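Side-chain contacts in halocarboxylic acid dehalogenase DehI (Pseudomonas putida, PDB 3BJX), which probably hydrolyses the carbon-halogen bond of 2-haloalkanoic acids, releasing halide and leaving the corresponding hydroxy acid: residues A72-T77 / G252-Q257; L139-Q144 / E245-L250. All coordinates share one frame; numbering follows the deposited sequence.

Contact 1: A72-T77 / G252-Q257; sequences AEALIT and GSAGVQ
Ala74, at the end of a short helix-like turn, faces the extended backbone of Ser253 and Ala254, and the two chains come nearest where the CA atoms of Ala74 and Gly252 stand 6.3 Å apart. The touching is done by the Ala74 methyl, just past that point, against Ser253 and Ala254. Ala74 CB rests 3.6 Å from Ser253 O. It also meets the methyl of the next residue, with Ala74 CB and Ala254 CB 4.3 Å apart. Both alanines point at the opposite segment and both are buried, so small groups let the two loops come close together. A water beside this methyl contact lies 2.6 Å from Ser253 O, as donor if that bond forms. It accepts weakly from Ala74 N at 3.1 Å, and the tentative bridge made through it is best read as a supplement to the packing.

The far end of the turn is fixed from within. Thr77 carries its hydroxyl between its own backbone N and carbonyl carbon (chi1 69°), which lets OG1 reach back to the preceding turn and donate to Ala74 O over 2.9 Å. The donor stands 24° out of the carbonyl plane. The same OG1 accepts a hydrogen bond from Ala80 N at the start of the next helix, so one hydroxyl links the turn to the helix it precedes. On the other segment, Gly255 N bonds to Ser71 OG, while Ala254 packs on Ala138 of helix 112-143, tying the loop to two helices.

Thr77 thus supplies the N-cap of helix 78-90, and the whole is a capped helix-to-helix connection, joining helices 63-71 and 78-90, against which a distant irregular loop of this all-helical fold is laid.

Contact 2: L139-Q144 / E245-L250; sequences LSESMQ and ELVRGL
Glu141 reaches from helix 112-143 towards Val247 and Arg248 near the end of helix 230-248, and its side chain can be followed atom by atom across the gap. The two segments come nearest at Glu141 and Val247, whose CA atoms lie 8.4 Å apart. CB of Glu141 makes the apolar start, resting 4.4 Å from Val247 CG2. The bend at chi2 (47°) then turns the carboxylate to bring OE2 to NH2 of Arg248. CG of Glu141 lies 3.9 Å from Arg248 NH2; its approach to NH1 is closer still, but too short to be taken at face value. The carboxyl carbon follows, with Glu141 CD 3.7 Å from Arg248 NH2.

The tip makes the ionic bond. Arg248 NH2 donates to Glu141 OE2 over 2.9 Å in a nearly straight line, the N-H...O angle being 163°. The bond is in plane for the guanidinium but not for the carboxylate: OE2 lies at the guanidinium edge, whereas the nitrogen meets OE2 from above the carboxylate, 39° out of its plane. The side chains cross at about a right angle. OE2 alone takes NH2, while OE1 is held by Arg244 NE, so this is a one-oxygen bridge, not a two-pronged pairing.

Further partners share the load. Arg146 NE forms a second salt bridge to OE2; Arg248 hydrogen-bonds Pro147 O through NH1 and forms a salt bridge to a bound sulfate, probably from the crystallisation liquor, through NE. Tyr197 of the second subunit packs on both Glu141 and Arg248.

Three arginines around one buried carboxylate would be expected to keep Glu141 ionised and pin its rotation, so that one negative charge gathers helix 230-248 and the loop after helix 112-143 beside the subunit interface.

How the contacts relate
The centres of the two contacts lie 9 Å apart on the same side of the chain's centre. Along the sequence they are nested: 72-77 comes first, then 139-144, 245-250 and 252-257, so contact 2 closes inside the loop closed by contact 1. Only Pro251 separates the last two segments, which carry the chain from the end of helix 230-248 into the loop before helix 267-299. That loop returns to helix 112-143, where Gly255 CA comes 3.7 Å from Leu139 CD2 and Ser142 OG makes a weak hydrogen bond to Val256 O. Contact 1, mainly a methyl contact, joins two loops; contact 2, mainly ionic, two helix ends: parts far apart in sequence meet at one end of the fold.

Contact 1: A72-T77 / G252-Q257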
ATOM      1  N   ALA A  72     -16.837  10.541 -12.674  1.00 25.21           N
ATOM      2  CA  ALA A  72     -18.089   9.854 -13.006  1.00 25.93           C
ATOM      3  C   ALA A  72     -18.353   9.684 -14.499  1.00 26.60           C
ATOM      4  O   ALA A  72     -18.768   8.601 -14.933  1.00 27.11           O
ATOM      5  CB  ALA A  72     -19.280  10.533 -12.319  1.00 25.84           C
ATOM      6  N   GLU A  73     -18.120  10.745 -15.274  1.00 26.21           N
ATOM      7  CA  GLU A  73     -18.363  10.720 -16.721  1.00 25.77           C
ATOM      8  C   GLU A  73     -17.462   9.729 -17.434  1.00 24.42           C
ATOM      9  O   GLU A  73     -17.842   9.130 -18.420  1.00 22.78           O
ATOM     10  CB  GLU A  73     -18.102  12.099 -17.320  1.00 28.29           C
ATOM     11  CG  GLU A  73     -19.144  13.162 -17.009  1.00 30.98           C
ATOM     12  CD  GLU A  73     -18.583  14.562 -17.215  1.00 33.56           C
ATOM     13  OE1 GLU A  73     -18.507  15.014 -18.386  1.00 34.15           O
ATOM     14  OE2 GLU A  73     -18.188  15.200 -16.206  1.00 34.85           O
ATOM     15  N   ALA A  74     -16.243   9.602 -16.931  1.00 24.22           N
ATOM     16  CA  ALA A  74     -15.219   8.801 -17.546  1.00 23.39           C
ATOM     17  C   ALA A  74     -15.502   7.325 -17.250  1.00 23.62           C
ATOM     18  O   ALA A  74     -15.187   6.433 -18.043  1.00 22.28           O
ATOM     19  CB  ALA A  74     -13.872   9.221 -16.987  1.00 23.32           C
ATOM     20  N   LEU A  75     -16.125   7.069 -16.106  1.00 24.39           N
ATOM     21  CA  LEU A  75     -16.348   5.705 -15.687  1.00 24.57           C
ATOM     22  C   LEU A  75     -17.642   5.117 -16.242  1.00 24.47           C
ATOM     23  O   LEU A  75     -17.963   3.958 -15.972  1.00 26.69           O
ATOM     24  CB  LEU A  75     -16.252   5.568 -14.159  1.00 24.70           C
ATOM     25  CG  LEU A  75     -14.976   6.002 -13.430  1.00 24.75           C
ATOM     26  CD1 LEU A  75     -15.139   5.633 -11.997  1.00 25.96           C
ATOM     27  CD2 LEU A  75     -13.719   5.360 -13.963  1.00 24.86           C
ATOM     28  N   ILE A  76     -18.389   5.898 -17.013  1.00 24.52           N
ATOM     29  CA  ILE A  76     -19.542   5.333 -17.733  1.00 24.77           C
ATOM     30  C   ILE A  76     -19.308   5.173 -19.228  1.00 22.78           C
ATOM     31  O   ILE A  76     -20.235   4.865 -19.971  1.00 22.49           O
ATOM     32  CB  ILE A  76     -20.839   6.130 -17.553  1.00 25.32           C
ATOM     33  CG1 ILE A  76     -20.533   7.598 -17.342  1.00 26.22           C
ATOM     34  CG2 ILE A  76     -21.656   5.552 -16.426  1.00 26.31           C
ATOM     35  CD1 ILE A  76     -21.186   8.501 -18.362  1.00 27.80           C
ATOM     36  N   THR A  77     -18.076   5.392 -19.657  1.00 21.83           N
ATOM     37  CA  THR A  77     -17.716   5.218 -21.037  1.00 22.00           C
ATOM     38  C   THR A  77     -17.605   3.728 -21.333  1.00 22.87           C
ATOM     39  O   THR A  77     -17.285   2.933 -20.435  1.00 23.97           O
ATOM     40  CB  THR A  77     -16.389   5.955 -21.389  1.00 22.82           C
ATOM     41  OG1 THR A  77     -15.285   5.317 -20.743  1.00 21.69           O
ATOM     42  CG2 THR A  77     -16.442   7.422 -20.968  1.00 22.09           C
ATOM     43  N   GLY A 252     -11.250  11.890 -21.679  1.00 26.77           N
ATOM     44  CA  GLY A 252     -11.620  12.904 -20.705  1.00 27.94           C
ATOM     45  C   GLY A 252     -10.688  12.908 -19.513  1.00 28.95           C
ATOM     46  O   GLY A 252      -9.509  12.590 -19.635  1.00 30.35           O
ATOM     47  N   SER A 253     -11.230  13.269 -18.356  1.00 30.16           N
ATOM     48  CA  SER A 253     -10.466  13.376 -17.122  1.00 30.53           C
ATOM     49  C   SER A 253     -11.142  12.575 -16.020  1.00 29.26           C
ATOM     50  O   SER A 253     -12.358  12.331 -16.052  1.00 28.90           O
ATOM     51  CB  SER A 253     -10.351  14.841 -16.691  1.00 32.24           C
ATOM     52  OG  SER A 253      -9.720  15.600 -17.707  1.00 34.20           O
ATOM     53  N   ALA A 254     -10.336  12.173 -15.049  1.00 26.74           N
ATOM     54  CA  ALA A 254     -10.803  11.462 -13.888  1.00 24.87           C
ATOM     55  C   ALA A 254      -9.893  11.872 -12.749  1.00 24.82           C
ATOM     56  O   ALA A 254      -8.833  12.484 -12.972  1.00 24.30           O
ATOM     57  CB  ALA A 254     -10.740   9.973 -14.124  1.00 25.40           C
ATOM     58  N   GLY A 255     -10.313  11.572 -11.526  1.00 23.57           N
ATOM     59  CA  GLY A 255      -9.505  11.884 -10.349  1.00 25.30           C
ATOM     60  C   GLY A 255      -9.416  13.366 -10.063  1.00 25.22           C
ATOM     61  O   GLY A 255     -10.115  14.166 -10.683  1.00 24.78           O
ATOM     62  N   VAL A 256      -8.571  13.717  -9.095  1.00 26.42           N
ATOM     63  CA  VAL A 256      -8.281  15.118  -8.737  1.00 26.65           C
ATOM     64  C   VAL A 256      -6.842  15.213  -8.210  1.00 27.40           C
ATOM     65  O   VAL A 256      -6.422  14.431  -7.345  1.00 26.95           O
ATOM     66  CB  VAL A 256      -9.400  15.780  -7.799  1.00 26.73           C
ATOM     67  CG1 VAL A 256      -9.817  14.891  -6.649  1.00 25.95           C
ATOM     68  CG2 VAL A 256      -8.999  17.162  -7.296  1.00 26.37           C
ATOM     69  N   GLN A 257      -6.075  16.134  -8.792  1.00 29.77           N
ATOM     70  CA  GLN A 257      -4.638  16.261  -8.511  1.00 31.08           C
ATOM     71  C   GLN A 257      -4.454  16.796  -7.098  1.00 31.89           C
ATOM     72  O   GLN A 257      -5.306  17.552  -6.613  1.00 33.57           O
ATOM     73  CB  GLN A 257      -3.961  17.177  -9.530  1.00 32.78           C
ATOM     74  CG  GLN A 257      -4.212  16.811 -11.004  1.00 35.33           C
ATOM     75  CD  GLN A 257      -3.134  15.901 -11.605  1.00 37.05           C
ATOM     76  OE1 GLN A 257      -1.946  16.250 -11.606  1.00 37.60           O
ATOM     77  NE2 GLN A 257      -3.551  14.746 -12.149  1.00 36.46           N
TER
HETATM   78  O   HOH W   1     -14.971  12.236 -15.884  1.00 12.20           O

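Contact 2: L139-Q144 / E245-L250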
ATOM      1  N   LEU A 139      -8.100   7.868  -9.153  1.00 11.74           N
ATOM      2  CA  LEU A 139      -7.896   8.655  -7.945  1.00 11.67           C
ATOM      3  C   LEU A 139      -6.466   8.618  -7.393  1.00 13.45           C
ATOM      4  O   LEU A 139      -5.971   9.641  -6.996  1.00 15.29           O
ATOM      5  CB  LEU A 139      -8.893   8.240  -6.861  1.00 10.37           C
ATOM      6  CG  LEU A 139     -10.414   8.345  -7.085  1.00  9.28           C
ATOM      7  CD1 LEU A 139     -11.138   8.215  -5.770  1.00  7.49           C
ATOM      8  CD2 LEU A 139     -10.836   9.616  -7.802  1.00  7.46           C
ATOM      9  N   SER A 140      -5.817   7.449  -7.353  1.00 15.61           N
ATOM     10  CA  SER A 140      -4.518   7.335  -6.718  1.00 16.16           C
ATOM     11  C   SER A 140      -3.468   7.989  -7.587  1.00 18.21           C
ATOM     12  O   SER A 140      -2.592   8.721  -7.099  1.00 17.46           O
ATOM     13  CB  SER A 140      -4.151   5.874  -6.479  1.00 17.17           C
ATOM     14  OG  SER A 140      -2.834   5.769  -5.942  1.00 17.27           O
ATOM     15  N   GLU A 141      -3.575   7.737  -8.888  1.00 18.79           N
ATOM     16  CA  GLU A 141      -2.616   8.248  -9.852  1.00 18.91           C
ATOM     17  C   GLU A 141      -2.574   9.786  -9.908  1.00 17.58           C
ATOM     18  O   GLU A 141      -1.491  10.393  -9.922  1.00 15.22           O
ATOM     19  CB  GLU A 141      -2.939   7.623 -11.211  1.00 21.98           C
ATOM     20  CG  GLU A 141      -1.760   7.266 -12.090  1.00 24.02           C
ATOM     21  CD  GLU A 141      -0.645   6.508 -11.397  1.00 24.67           C
ATOM     22  OE1 GLU A 141      -0.900   5.659 -10.524  1.00 25.63           O
ATOM     23  OE2 GLU A 141       0.514   6.759 -11.763  1.00 24.66           O
ATOM     24  N   SER A 142      -3.750  10.419  -9.915  1.00 18.99           N
ATOM     25  CA  SER A 142      -3.844  11.881  -9.929  1.00 18.24           C
ATOM     26  C   SER A 142      -3.462  12.500  -8.573  1.00 20.49           C
ATOM     27  O   SER A 142      -2.794  13.549  -8.509  1.00 17.87           O
ATOM     28  CB  SER A 142      -5.227  12.349 -10.393  1.00 17.55           C
ATOM     29  OG  SER A 142      -6.265  11.780  -9.610  1.00 18.81           O
HETATM   30  N   MSE A 143      -3.882  11.839  -7.494  1.00 23.00           N
HETATM   31  CA  MSE A 143      -3.412  12.161  -6.149  1.00 26.13           C
HETATM   32  C   MSE A 143      -1.895  12.284  -6.111  1.00 24.93           C
HETATM   33  O   MSE A 143      -1.354  13.156  -5.445  1.00 25.63           O
HETATM   34  CB  MSE A 143      -3.857  11.083  -5.162  1.00 31.40           C
HETATM   35  CG  MSE A 143      -3.447  11.322  -3.725  1.00 37.43           C
HETATM   36 SE   MSE A 143      -4.053  13.074  -3.068  1.00 46.37          SE
HETATM   37  CE  MSE A 143      -5.941  12.951  -3.581  1.00 43.80           C
ATOM     38  N   GLN A 144      -1.218  11.408  -6.844  1.00 23.45           N
ATOM     39  CA  GLN A 144       0.242  11.440  -6.938  1.00 23.48           C
ATOM     40  C   GLN A 144       0.836  12.246  -8.130  1.00 23.60           C
ATOM     41  O   GLN A 144       1.980  12.038  -8.496  1.00 21.99           O
ATOM     42  CB  GLN A 144       0.805  10.013  -6.884  1.00 21.09           C
ATOM     43  CG  GLN A 144       0.540   9.307  -5.568  1.00 19.56           C
ATOM     44  CD  GLN A 144       1.056   7.880  -5.597  1.00 20.28           C
ATOM     45  OE1 GLN A 144       1.985   7.582  -6.333  1.00 19.83           O
ATOM     46  NE2 GLN A 144       0.455   6.993  -4.797  1.00 17.65           N
ATOM     47  N   GLU A 245      -2.250   1.614 -16.544  1.00 18.57           N
ATOM     48  CA  GLU A 245      -2.201   1.959 -17.963  1.00 19.17           C
ATOM     49  C   GLU A 245      -3.590   2.295 -18.481  1.00 19.13           C
ATOM     50  O   GLU A 245      -3.765   3.265 -19.238  1.00 19.72           O
ATOM     51  CB  GLU A 245      -1.625   0.815 -18.799  1.00 19.07           C
ATOM     52  CG  GLU A 245      -0.212   0.396 -18.401  1.00 20.90           C
ATOM     53  CD  GLU A 245       0.185  -0.927 -18.982  1.00 20.34           C
ATOM     54  OE1 GLU A 245      -0.695  -1.661 -19.454  1.00 22.25           O
ATOM     55  OE2 GLU A 245       1.374  -1.247 -18.968  1.00 21.90           O
ATOM     56  N   LEU A 246      -4.570   1.485 -18.087  1.00 16.85           N
ATOM     57  CA  LEU A 246      -5.931   1.714 -18.506  1.00 16.25           C
ATOM     58  C   LEU A 246      -6.407   3.110 -18.090  1.00 16.28           C
ATOM     59  O   LEU A 246      -7.090   3.767 -18.880  1.00 17.25           O
ATOM     60  CB  LEU A 246      -6.880   0.591 -18.031  1.00 15.33           C
ATOM     61  CG  LEU A 246      -6.724  -0.708 -18.830  1.00 14.05           C
ATOM     62  CD1 LEU A 246      -7.315  -1.888 -18.102  1.00 13.70           C
ATOM     63  CD2 LEU A 246      -7.336  -0.577 -20.217  1.00 13.79           C
ATOM     64  N   VAL A 247      -6.052   3.588 -16.889  1.00 15.83           N
ATOM     65  CA  VAL A 247      -6.504   4.955 -16.527  1.00 15.76           C
ATOM     66  C   VAL A 247      -5.802   6.078 -17.286  1.00 16.37           C
ATOM     67  O   VAL A 247      -6.392   7.141 -17.446  1.00 17.57           O
ATOM     68  CB  VAL A 247      -6.631   5.280 -14.980  1.00 15.47           C
ATOM     69  CG1 VAL A 247      -7.106   4.071 -14.191  1.00 15.16           C
ATOM     70  CG2 VAL A 247      -5.342   5.892 -14.398  1.00 13.65           C
ATOM     71  N   ARG A 248      -4.564   5.849 -17.737  1.00 18.51           N
ATOM     72  CA  ARG A 248      -3.835   6.800 -18.587  1.00 20.82           C
ATOM     73  C   ARG A 248      -4.533   7.040 -19.905  1.00 21.06           C
ATOM     74  O   ARG A 248      -4.532   8.162 -20.404  1.00 20.68           O
ATOM     75  CB  ARG A 248      -2.446   6.288 -18.951  1.00 22.58           C
ATOM     76  CG  ARG A 248      -1.487   6.279 -17.849  1.00 24.00           C
ATOM     77  CD  ARG A 248      -0.586   7.510 -17.780  1.00 24.74           C
ATOM     78  NE  ARG A 248       0.409   7.201 -16.749  1.00 24.13           N
ATOM     79  CZ  ARG A 248       0.226   7.333 -15.438  1.00 22.53           C
ATOM     80  NH1 ARG A 248      -0.886   7.852 -14.940  1.00 21.22           N
ATOM     81  NH2 ARG A 248       1.180   6.951 -14.619  1.00 23.63           N
ATOM     82  N   GLY A 249      -5.093   5.957 -20.460  1.00 22.07           N
ATOM     83  CA  GLY A 249      -5.738   5.947 -21.772  1.00 20.41           C
ATOM     84  C   GLY A 249      -7.194   6.347 -21.699  1.00 20.86           C
ATOM     85  O   GLY A 249      -7.900   6.344 -22.706  1.00 21.70           O
ATOM     86  N   LEU A 250      -7.667   6.709 -20.515  1.00 21.26           N
ATOM     87  CA  LEU A 250      -9.064   7.108 -20.387  1.00 22.19           C
ATOM     88  C   LEU A 250      -9.345   8.309 -21.301  1.00 23.61           C
ATOM     89  O   LEU A 250      -8.458   9.153 -21.511  1.00 21.68           O
ATOM     90  CB  LEU A 250      -9.407   7.450 -18.940  1.00 21.66           C
ATOM     91  CG  LEU A 250      -9.984   6.353 -18.049  1.00 21.10           C
ATOM     92  CD1 LEU A 250     -10.011   6.809 -16.604  1.00 20.91           C
ATOM     93  CD2 LEU A 250     -11.407   5.985 -18.490  1.00 22.08           C
TER